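Local structure of type VI secretion system-associated protein TagF (Pseudomonas aeruginosa PAO1, 2QNU) at residues B[59-64]-B[71-76]; B[146-151]-B[172-177]; B[181-186]-B[196-201]. The protein is a type VI secretion system-associated protein, TagF, whose molecular role is not established but which probably takes part in controlling that secretion machinery. All blocks are in the same frame, centred on the assembly; numbering follows the deposited sequence.

Contact 1: B[59-64]-B[71-76]; sequences RFAIAP and AVTGVV
Phe60 lays its ring across the backbone of Gly74, its partner in a hydrogen-bonded antiparallel pair. From CB the ring is set between the backbone N and the carbonyl carbon (chi1 62°), which swings it over the neighbouring strand. CG and CD2 pass by Gly74 O, CD1 and CE1 run above Gly74 N, and Phe60 CE2 comes 3.5 Å from Val75 N. At the tip, Phe60 CZ rests 3.7 Å from Gly74 CA, which makes a CH-pi contact with the ring face. The absence of a side chain on Gly74 leaves room for this lid. Val72 CG2 meets the ring at its edge, in plane, 3.9 Å from Phe60 CE1. On the same face of the sheet Ile62 and Val72 lie side by side, Ile62 CB 3.7 Å from Val72 CG1, and Trp29 and Trp183 extend the apolar layer round the phenyl ring. In the strand backbone, Phe60 O accepts two bonds, from Gly74 N at 3.0 Å and Thr73 OG1 at 2.8 Å. The threonine hydroxyl, on the opposite face from the ring, reaches that carbonyl because OG1 stands anti to its own backbone N (chi1 -169°). Arg59, alongside Val75 on the threonine face, sends its guanidinium to a salt bridge with Glu116. The strands form a beta hairpin in mid-sheet, and a ring covering a cross-strand glycine is the aromatic rescue of glycine known from antiparallel sheets.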
# COMPACT_ATOMS: atom_id res chain seq x y z
N ARG B 59 9.51 -16.13 -2.83
CA ARG B 59 8.53 -16.05 -1.75
C ARG B 59 7.35 -15.21 -2.31
O ARG B 59 7.57 -14.34 -3.11
CB ARG B 59 9.15 -15.28 -0.61
CG ARG B 59 10.44 -15.88 -0.12
CD ARG B 59 11.21 -14.95 0.76
NE ARG B 59 12.53 -15.53 1.10
CZ ARG B 59 13.42 -14.97 1.92
NH1 ARG B 59 13.11 -13.86 2.57
NH2 ARG B 59 14.58 -15.54 2.15
N PHE B 60 6.13 -15.54 -1.92
CA PHE B 60 5.00 -14.83 -2.39
C PHE B 60 3.87 -14.69 -1.36
O PHE B 60 3.72 -15.49 -0.46
CB PHE B 60 4.45 -15.50 -3.65
CG PHE B 60 3.98 -16.92 -3.44
CD1 PHE B 60 2.69 -17.19 -2.97
CD2 PHE B 60 4.80 -17.99 -3.75
CE1 PHE B 60 2.26 -18.49 -2.79
CE2 PHE B 60 4.41 -19.28 -3.56
CZ PHE B 60 3.16 -19.56 -3.09
N ALA B 61 3.08 -13.64 -1.59
CA ALA B 61 1.78 -13.47 -0.96
C ALA B 61 0.76 -13.00 -1.99
O ALA B 61 0.96 -11.99 -2.70
CB ALA B 61 1.90 -12.49 0.12
N ILE B 62 -0.28 -13.79 -2.11
CA ILE B 62 -1.33 -13.64 -3.10
C ILE B 62 -2.68 -13.35 -2.44
O ILE B 62 -3.13 -14.06 -1.56
CB ILE B 62 -1.39 -14.88 -3.92
CG1 ILE B 62 0.00 -15.01 -4.65
CG2 ILE B 62 -2.60 -14.84 -4.89
CD1 ILE B 62 0.19 -16.30 -5.35
N ALA B 63 -3.32 -12.29 -2.91
CA ALA B 63 -4.67 -11.90 -2.40
C ALA B 63 -5.74 -12.97 -2.58
O ALA B 63 -5.66 -13.81 -3.50
CB ALA B 63 -5.13 -10.60 -3.07
N PRO B 64 -6.78 -12.93 -1.73
CA PRO B 64 -7.93 -13.81 -1.90
C PRO B 64 -8.61 -13.60 -3.23
O PRO B 64 -8.66 -12.49 -3.72
CB PRO B 64 -8.89 -13.38 -0.78
CG PRO B 64 -8.01 -12.74 0.26
CD PRO B 64 -6.94 -12.03 -0.58
N ALA B 71 -6.52 -16.40 0.82
CA ALA B 71 -5.24 -15.85 0.53
C ALA B 71 -4.20 -17.00 0.58
O ALA B 71 -4.42 -18.08 1.21
CB ALA B 71 -4.89 -14.76 1.48
N VAL B 72 -3.06 -16.75 -0.06
CA VAL B 72 -2.02 -17.74 -0.08
C VAL B 72 -0.65 -17.08 0.02
O VAL B 72 -0.36 -16.00 -0.57
CB VAL B 72 -2.26 -18.79 -1.23
CG1 VAL B 72 -2.59 -18.14 -2.52
CG2 VAL B 72 -1.12 -19.83 -1.39
N THR B 73 0.17 -17.73 0.84
CA THR B 73 1.57 -17.33 1.00
C THR B 73 2.47 -18.57 0.93
O THR B 73 2.02 -19.69 1.17
CB THR B 73 1.80 -16.58 2.29
OG1 THR B 73 3.10 -16.00 2.27
CG2 THR B 73 1.65 -17.48 3.50
N GLY B 74 3.72 -18.37 0.52
CA GLY B 74 4.61 -19.49 0.35
C GLY B 74 5.88 -19.18 -0.37
O GLY B 74 6.32 -18.03 -0.43
N VAL B 75 6.50 -20.24 -0.87
CA VAL B 75 7.72 -20.13 -1.66
C VAL B 75 7.64 -21.11 -2.82
O VAL B 75 7.14 -22.20 -2.66
CB VAL B 75 9.00 -20.37 -0.84
CG1 VAL B 75 10.25 -20.08 -1.72
CG2 VAL B 75 9.04 -19.53 0.42
N VAL B 76 8.09 -20.70 -3.99
CA VAL B 76 8.11 -21.60 -5.15
C VAL B 76 9.53 -21.66 -5.68
O VAL B 76 10.25 -20.66 -5.67
CB VAL B 76 7.16 -21.19 -6.30
CG1 VAL B 76 7.36 -19.73 -6.74
CG2 VAL B 76 7.34 -22.09 -7.51

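Contact 2: B[146-151]-B[172-177]; sequences PRIEQS and LAQHAC
Gln174 thrusts its carboxamide from helix 165-177 into the backbone of Arg147 and Ile148. Extended beyond CG (chi2 -178°), it carries the amide far enough from the helix to act like the edge of a peptide. Gln174 OE1 accepts Ile148 N at 2.7 Å, the donor lying in the carbonyl plane on a lone pair, while Gln174 NE2 reaches back to Ile148 O in a weak bond of 3.3 Å. The Ile148 side chain crosses that of Gln174 at about a right angle and brings CG1 to 3.6 Å from Gln174 OE1. Arg147 bends over the helix side of the glutamine. Its guanidinium stands almost upright to the amide, the planes 83° apart, and places one face against Gln174 CB, which lies 3.7 Å from Arg147 NH2. Gln150 runs past Gln174 in the reverse direction with its amide plane turned 89° from the other; Gln150 CD is 3.8 Å from Gln174 NE2. Arg147 NH2 also makes a weak bond to Gln150 OE1, and Gln150 NE2 continues to Ser160. The principal partner of the arginine is Asp178, which forms a salt bridge with NH1. Leu172, Ala173 and Cys177 of the same segment pack against the second subunit. A loop without regular structure is thus fastened to the helix by one amide that reads both polar groups of a single residue, the charge of Arg147 probably balanced by the salt bridge to Asp178.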
# COMPACT_ATOMS: atom_id res chain seq x y z
N PRO B 146 -4.76 -11.12 10.22
CA PRO B 146 -5.86 -10.38 10.92
C PRO B 146 -5.84 -8.87 10.65
O PRO B 146 -5.26 -8.09 11.42
CB PRO B 146 -5.58 -10.66 12.41
CG PRO B 146 -4.02 -10.71 12.47
CD PRO B 146 -3.52 -11.17 11.03
N ARG B 147 -6.45 -8.46 9.55
CA ARG B 147 -6.24 -7.07 9.07
C ARG B 147 -7.02 -6.03 9.92
O ARG B 147 -8.09 -6.33 10.48
CB ARG B 147 -6.53 -6.88 7.57
CG ARG B 147 -7.49 -7.84 6.92
CD ARG B 147 -8.39 -7.22 5.89
NE ARG B 147 -7.91 -6.00 5.23
CZ ARG B 147 -7.56 -5.90 3.94
NH1 ARG B 147 -7.60 -6.95 3.12
NH2 ARG B 147 -7.18 -4.72 3.45
N ILE B 148 -6.44 -4.83 10.03
CA ILE B 148 -7.07 -3.71 10.68
C ILE B 148 -8.45 -3.71 10.13
O ILE B 148 -8.64 -3.87 8.94
CB ILE B 148 -6.40 -2.37 10.35
CG1 ILE B 148 -4.94 -2.36 10.82
CG2 ILE B 148 -7.14 -1.23 11.01
CD1 ILE B 148 -4.71 -2.27 12.38
N GLU B 149 -9.41 -3.58 11.02
CA GLU B 149 -10.81 -3.47 10.67
C GLU B 149 -11.07 -2.32 9.69
O GLU B 149 -10.56 -1.23 9.86
CB GLU B 149 -11.63 -3.27 11.95
CG GLU B 149 -13.13 -3.12 11.71
CD GLU B 149 -13.89 -2.59 12.94
OE1 GLU B 149 -13.53 -2.98 14.07
OE2 GLU B 149 -14.86 -1.81 12.75
N GLN B 150 -11.85 -2.62 8.65
CA GLN B 150 -12.18 -1.69 7.57
C GLN B 150 -13.62 -1.92 7.07
O GLN B 150 -14.16 -3.00 7.23
CB GLN B 150 -11.24 -1.86 6.40
CG GLN B 150 -9.74 -1.66 6.71
CD GLN B 150 -8.88 -1.85 5.48
OE1 GLN B 150 -8.99 -2.87 4.80
NE2 GLN B 150 -8.01 -0.88 5.20
N SER B 151 -14.22 -0.89 6.49
CA SER B 151 -15.56 -0.99 5.87
C SER B 151 -15.63 -0.11 4.60
O SER B 151 -14.62 0.08 3.93
CB SER B 151 -16.67 -0.69 6.91
OG SER B 151 -16.38 0.47 7.66
N LEU B 172 -2.28 0.79 5.62
CA LEU B 172 -1.81 1.15 4.29
C LEU B 172 -1.14 -0.03 3.62
O LEU B 172 -1.41 -0.34 2.47
CB LEU B 172 -0.89 2.36 4.35
CG LEU B 172 -1.56 3.70 4.09
CD1 LEU B 172 -2.59 3.95 5.19
CD2 LEU B 172 -0.56 4.74 4.15
N ALA B 173 -0.24 -0.70 4.35
CA ALA B 173 0.42 -1.90 3.80
C ALA B 173 -0.56 -3.05 3.40
O ALA B 173 -0.39 -3.63 2.35
CB ALA B 173 1.48 -2.41 4.82
N GLN B 174 -1.58 -3.35 4.20
CA GLN B 174 -2.62 -4.34 3.81
C GLN B 174 -3.30 -3.95 2.56
O GLN B 174 -3.55 -4.81 1.73
CB GLN B 174 -3.76 -4.57 4.82
CG GLN B 174 -3.54 -4.03 6.21
CD GLN B 174 -4.68 -4.29 7.25
OE1 GLN B 174 -4.38 -4.85 8.31
NE2 GLN B 174 -5.95 -3.83 6.99
N HIS B 175 -3.68 -2.67 2.43
CA HIS B 175 -4.35 -2.19 1.24
C HIS B 175 -3.50 -2.44 -0.01
O HIS B 175 -4.05 -2.78 -1.09
CB HIS B 175 -4.76 -0.69 1.34
CG HIS B 175 -5.55 -0.23 0.16
ND1 HIS B 175 -4.95 0.37 -0.94
CD2 HIS B 175 -6.85 -0.39 -0.16
CE1 HIS B 175 -5.87 0.58 -1.87
NE2 HIS B 175 -7.03 0.14 -1.42
N ALA B 176 -2.18 -2.25 0.06
CA ALA B 176 -1.39 -2.48 -1.13
C ALA B 176 -1.43 -3.93 -1.61
O ALA B 176 -1.12 -4.23 -2.81
CB ALA B 176 0.06 -1.97 -0.96
N CYS B 177 -1.78 -4.84 -0.73
CA CYS B 177 -1.92 -6.25 -1.08
C CYS B 177 -3.21 -6.71 -1.74
O CYS B 177 -3.24 -7.77 -2.39
CB CYS B 177 -1.69 -7.13 0.17
SG CYS B 177 0.00 -6.94 0.78

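Contact 3: B[181-186]-B[196-201]; sequences SHWWGR and MRYQGL. With ACT (acetate ion), chain F.
His182 and Arg197 meet round an acetate ion, which lies at the edge of the imidazole, where His182 NE2 donates to acetate OXT at 2.6 Å in a nearly straight bond (173°). Acetate OXT lies 3.3 Å from Arg197 CD, at the edge of the guanidinium plane. His182 and Arg197 form a non-hydrogen-bonded antiparallel pair, and the arginine, with CG anti to its backbone N (chi1 -179°), extends past the imidazole so that Arg197 CG lies over its face, 4.1 Å from the His182 ring centroid. Ring and guanidinium planes are 85° apart. The guanidinium has other partners: Arg197 NH1 bonds to Gln199 OE1 at 2.9 Å and Arg197 NE to Ala176 O.

On the other face of the sheet Ser181 OG both donates, to Gly200 O at 2.7 Å, and accepts, from the indole Trp183 NE1 at 2.9 Å, so one hydroxyl ties the tryptophan to the turn after strand 194-199. Tyr198 crosses Trp183 at about a right angle, Tyr198 CD1 4.0 Å from Trp183 NE1, and Trp183 CB packs on CB of selenomethionine Met196. Trp32, Phe60 and Phe210 also meet the indole. Main-chain bonds in both directions join Ser181 with Tyr198 and Trp183 with Met196.

Beyond this hairpin Arg197 pairs with a strand of the second subunit, carrying the sheet across the interface. The acetate probably came from the crystallisation liquor. Its bond to His182 is consistent with a donor N-H on NE2, and the positive charge nearby may favour an anion, although no bond from the guanidinium reaches the acetate.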
# COMPACT_ATOMS: atom_id res chain seq x y z
N SER B 181 -0.56 -9.74 -6.31
CA SER B 181 0.41 -10.74 -5.90
C SER B 181 1.78 -10.04 -5.72
O SER B 181 2.17 -9.18 -6.57
CB SER B 181 0.42 -11.87 -6.91
OG SER B 181 0.83 -11.41 -8.18
N HIS B 182 2.43 -10.35 -4.60
CA HIS B 182 3.76 -9.87 -4.28
C HIS B 182 4.72 -11.08 -4.30
O HIS B 182 4.37 -12.19 -3.88
CB HIS B 182 3.82 -9.20 -2.91
CG HIS B 182 3.23 -7.81 -2.87
ND1 HIS B 182 1.89 -7.57 -2.67
CD2 HIS B 182 3.80 -6.61 -3.08
CE1 HIS B 182 1.67 -6.27 -2.75
NE2 HIS B 182 2.82 -5.65 -2.98
N TRP B 183 5.92 -10.83 -4.79
CA TRP B 183 6.92 -11.87 -5.04
C TRP B 183 8.24 -11.24 -4.66
O TRP B 183 8.51 -10.09 -5.09
CB TRP B 183 6.94 -12.18 -6.52
CG TRP B 183 5.62 -12.52 -7.05
CD1 TRP B 183 4.67 -11.61 -7.55
CD2 TRP B 183 5.07 -13.81 -7.23
NE1 TRP B 183 3.56 -12.30 -7.99
CE2 TRP B 183 3.77 -13.64 -7.80
CE3 TRP B 183 5.53 -15.12 -6.95
CZ2 TRP B 183 2.94 -14.71 -8.07
CZ3 TRP B 183 4.70 -16.18 -7.22
CH2 TRP B 183 3.43 -15.98 -7.81
N TRP B 184 8.99 -11.90 -3.77
CA TRP B 184 10.25 -11.32 -3.31
C TRP B 184 11.23 -12.42 -2.92
O TRP B 184 10.86 -13.58 -2.83
CB TRP B 184 10.06 -10.36 -2.16
CG TRP B 184 9.68 -10.99 -0.84
CD1 TRP B 184 10.49 -11.20 0.19
CD2 TRP B 184 8.37 -11.44 -0.44
NE1 TRP B 184 9.80 -11.80 1.24
CE2 TRP B 184 8.49 -11.96 0.85
CE3 TRP B 184 7.11 -11.47 -1.06
CZ2 TRP B 184 7.43 -12.48 1.52
CZ3 TRP B 184 6.06 -12.00 -0.38
CH2 TRP B 184 6.22 -12.51 0.89
N GLY B 185 12.48 -12.04 -2.69
CA GLY B 185 13.45 -12.97 -2.19
C GLY B 185 14.88 -12.55 -2.41
O GLY B 185 15.15 -11.38 -2.68
N ARG B 186 15.79 -13.52 -2.25
CA ARG B 186 17.26 -13.25 -2.27
C ARG B 186 17.80 -13.06 -3.68
O ARG B 186 18.88 -12.50 -3.87
CB ARG B 186 18.05 -14.38 -1.61
CG ARG B 186 17.67 -14.66 -0.21
CD ARG B 186 18.54 -15.80 0.46
NE ARG B 186 18.62 -15.51 1.88
CZ ARG B 186 18.05 -16.22 2.84
NH1 ARG B 186 17.42 -17.37 2.61
NH2 ARG B 186 18.19 -15.80 4.05
N MSE B 196 8.61 -7.59 -6.11
CA MSE B 196 7.81 -7.42 -7.32
C MSE B 196 6.32 -7.45 -6.99
O MSE B 196 5.89 -8.25 -6.15
CB MSE B 196 8.09 -8.60 -8.27
CG MSE B 196 9.59 -8.72 -8.71
SE MSE B 196 9.75 -10.57 -9.55
CE MSE B 196 9.25 -10.09 -11.34
N ARG B 197 5.53 -6.57 -7.63
CA ARG B 197 4.05 -6.56 -7.47
C ARG B 197 3.36 -6.61 -8.81
O ARG B 197 3.70 -5.82 -9.69
CB ARG B 197 3.62 -5.24 -6.83
CG ARG B 197 2.12 -5.12 -6.59
CD ARG B 197 1.77 -3.76 -5.96
NE ARG B 197 0.39 -3.68 -5.39
CZ ARG B 197 -0.68 -3.63 -6.18
NH1 ARG B 197 -0.53 -3.63 -7.50
NH2 ARG B 197 -1.91 -3.58 -5.69
N TYR B 198 2.45 -7.55 -8.97
CA TYR B 198 1.48 -7.53 -10.04
C TYR B 198 0.07 -7.25 -9.49
O TYR B 198 -0.32 -7.70 -8.39
CB TYR B 198 1.48 -8.83 -10.85
CG TYR B 198 2.77 -9.07 -11.64
CD1 TYR B 198 3.85 -9.69 -11.05
CD2 TYR B 198 2.89 -8.67 -12.98
CE1 TYR B 198 5.08 -9.97 -11.77
CE2 TYR B 198 4.11 -8.90 -13.71
CZ TYR B 198 5.19 -9.55 -13.10
OH TYR B 198 6.36 -9.77 -13.81
N GLN B 199 -0.67 -6.46 -10.28
CA GLN B 199 -2.12 -6.34 -10.14
C GLN B 199 -2.68 -7.66 -10.60
O GLN B 199 -2.62 -7.99 -11.76
CB GLN B 199 -2.64 -5.19 -11.03
CG GLN B 199 -3.98 -4.66 -10.61
CD GLN B 199 -3.96 -3.91 -9.27
OE1 GLN B 199 -3.00 -3.20 -8.94
NE2 GLN B 199 -5.07 -4.03 -8.52
N GLY B 200 -3.21 -8.46 -9.72
CA GLY B 200 -3.58 -9.80 -10.09
C GLY B 200 -2.39 -10.75 -10.13
O GLY B 200 -1.33 -10.44 -9.57
N LEU B 201 -2.59 -11.90 -10.79
CA LEU B 201 -1.51 -12.88 -11.04
C LEU B 201 -0.68 -12.36 -12.15
O LEU B 201 -1.22 -11.70 -13.03
CB LEU B 201 -2.03 -14.25 -11.46
CG LEU B 201 -2.90 -14.97 -10.42
CD1 LEU B 201 -3.57 -16.21 -10.97
CD2 LEU B 201 -2.13 -15.25 -9.21
C ACT F . 4.53 -3.00 -3.61
O ACT F . 5.17 -4.01 -4.06
OXT ACT F . 3.35 -3.15 -3.12
CH3 ACT F . 5.15 -1.69 -3.71

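Contacts 1 and 3 are buried hairpins of one antiparallel sheet, joined through the adjacent strands 58-62 and 180-185; Ala61 O and His182 N lie 2.9 Å apart, probably hydrogen-bonded, and Phe60 packs against Trp183. Contact 2 lies at the surface, its centre about 16 Å from that of contact 1 and about 17 Å from that of contact 3, and joins a loop to helix 165-177, which leads directly into strand 180-185. Both hairpins rely on regular main-chain pairing, with aromatic side chains packed against the sheet, whereas contact 2 depends on a single side-chain amide bonded to backbone. Contacts 2 and 3 touch the second subunit; contact 1, in mid-sheet, does not.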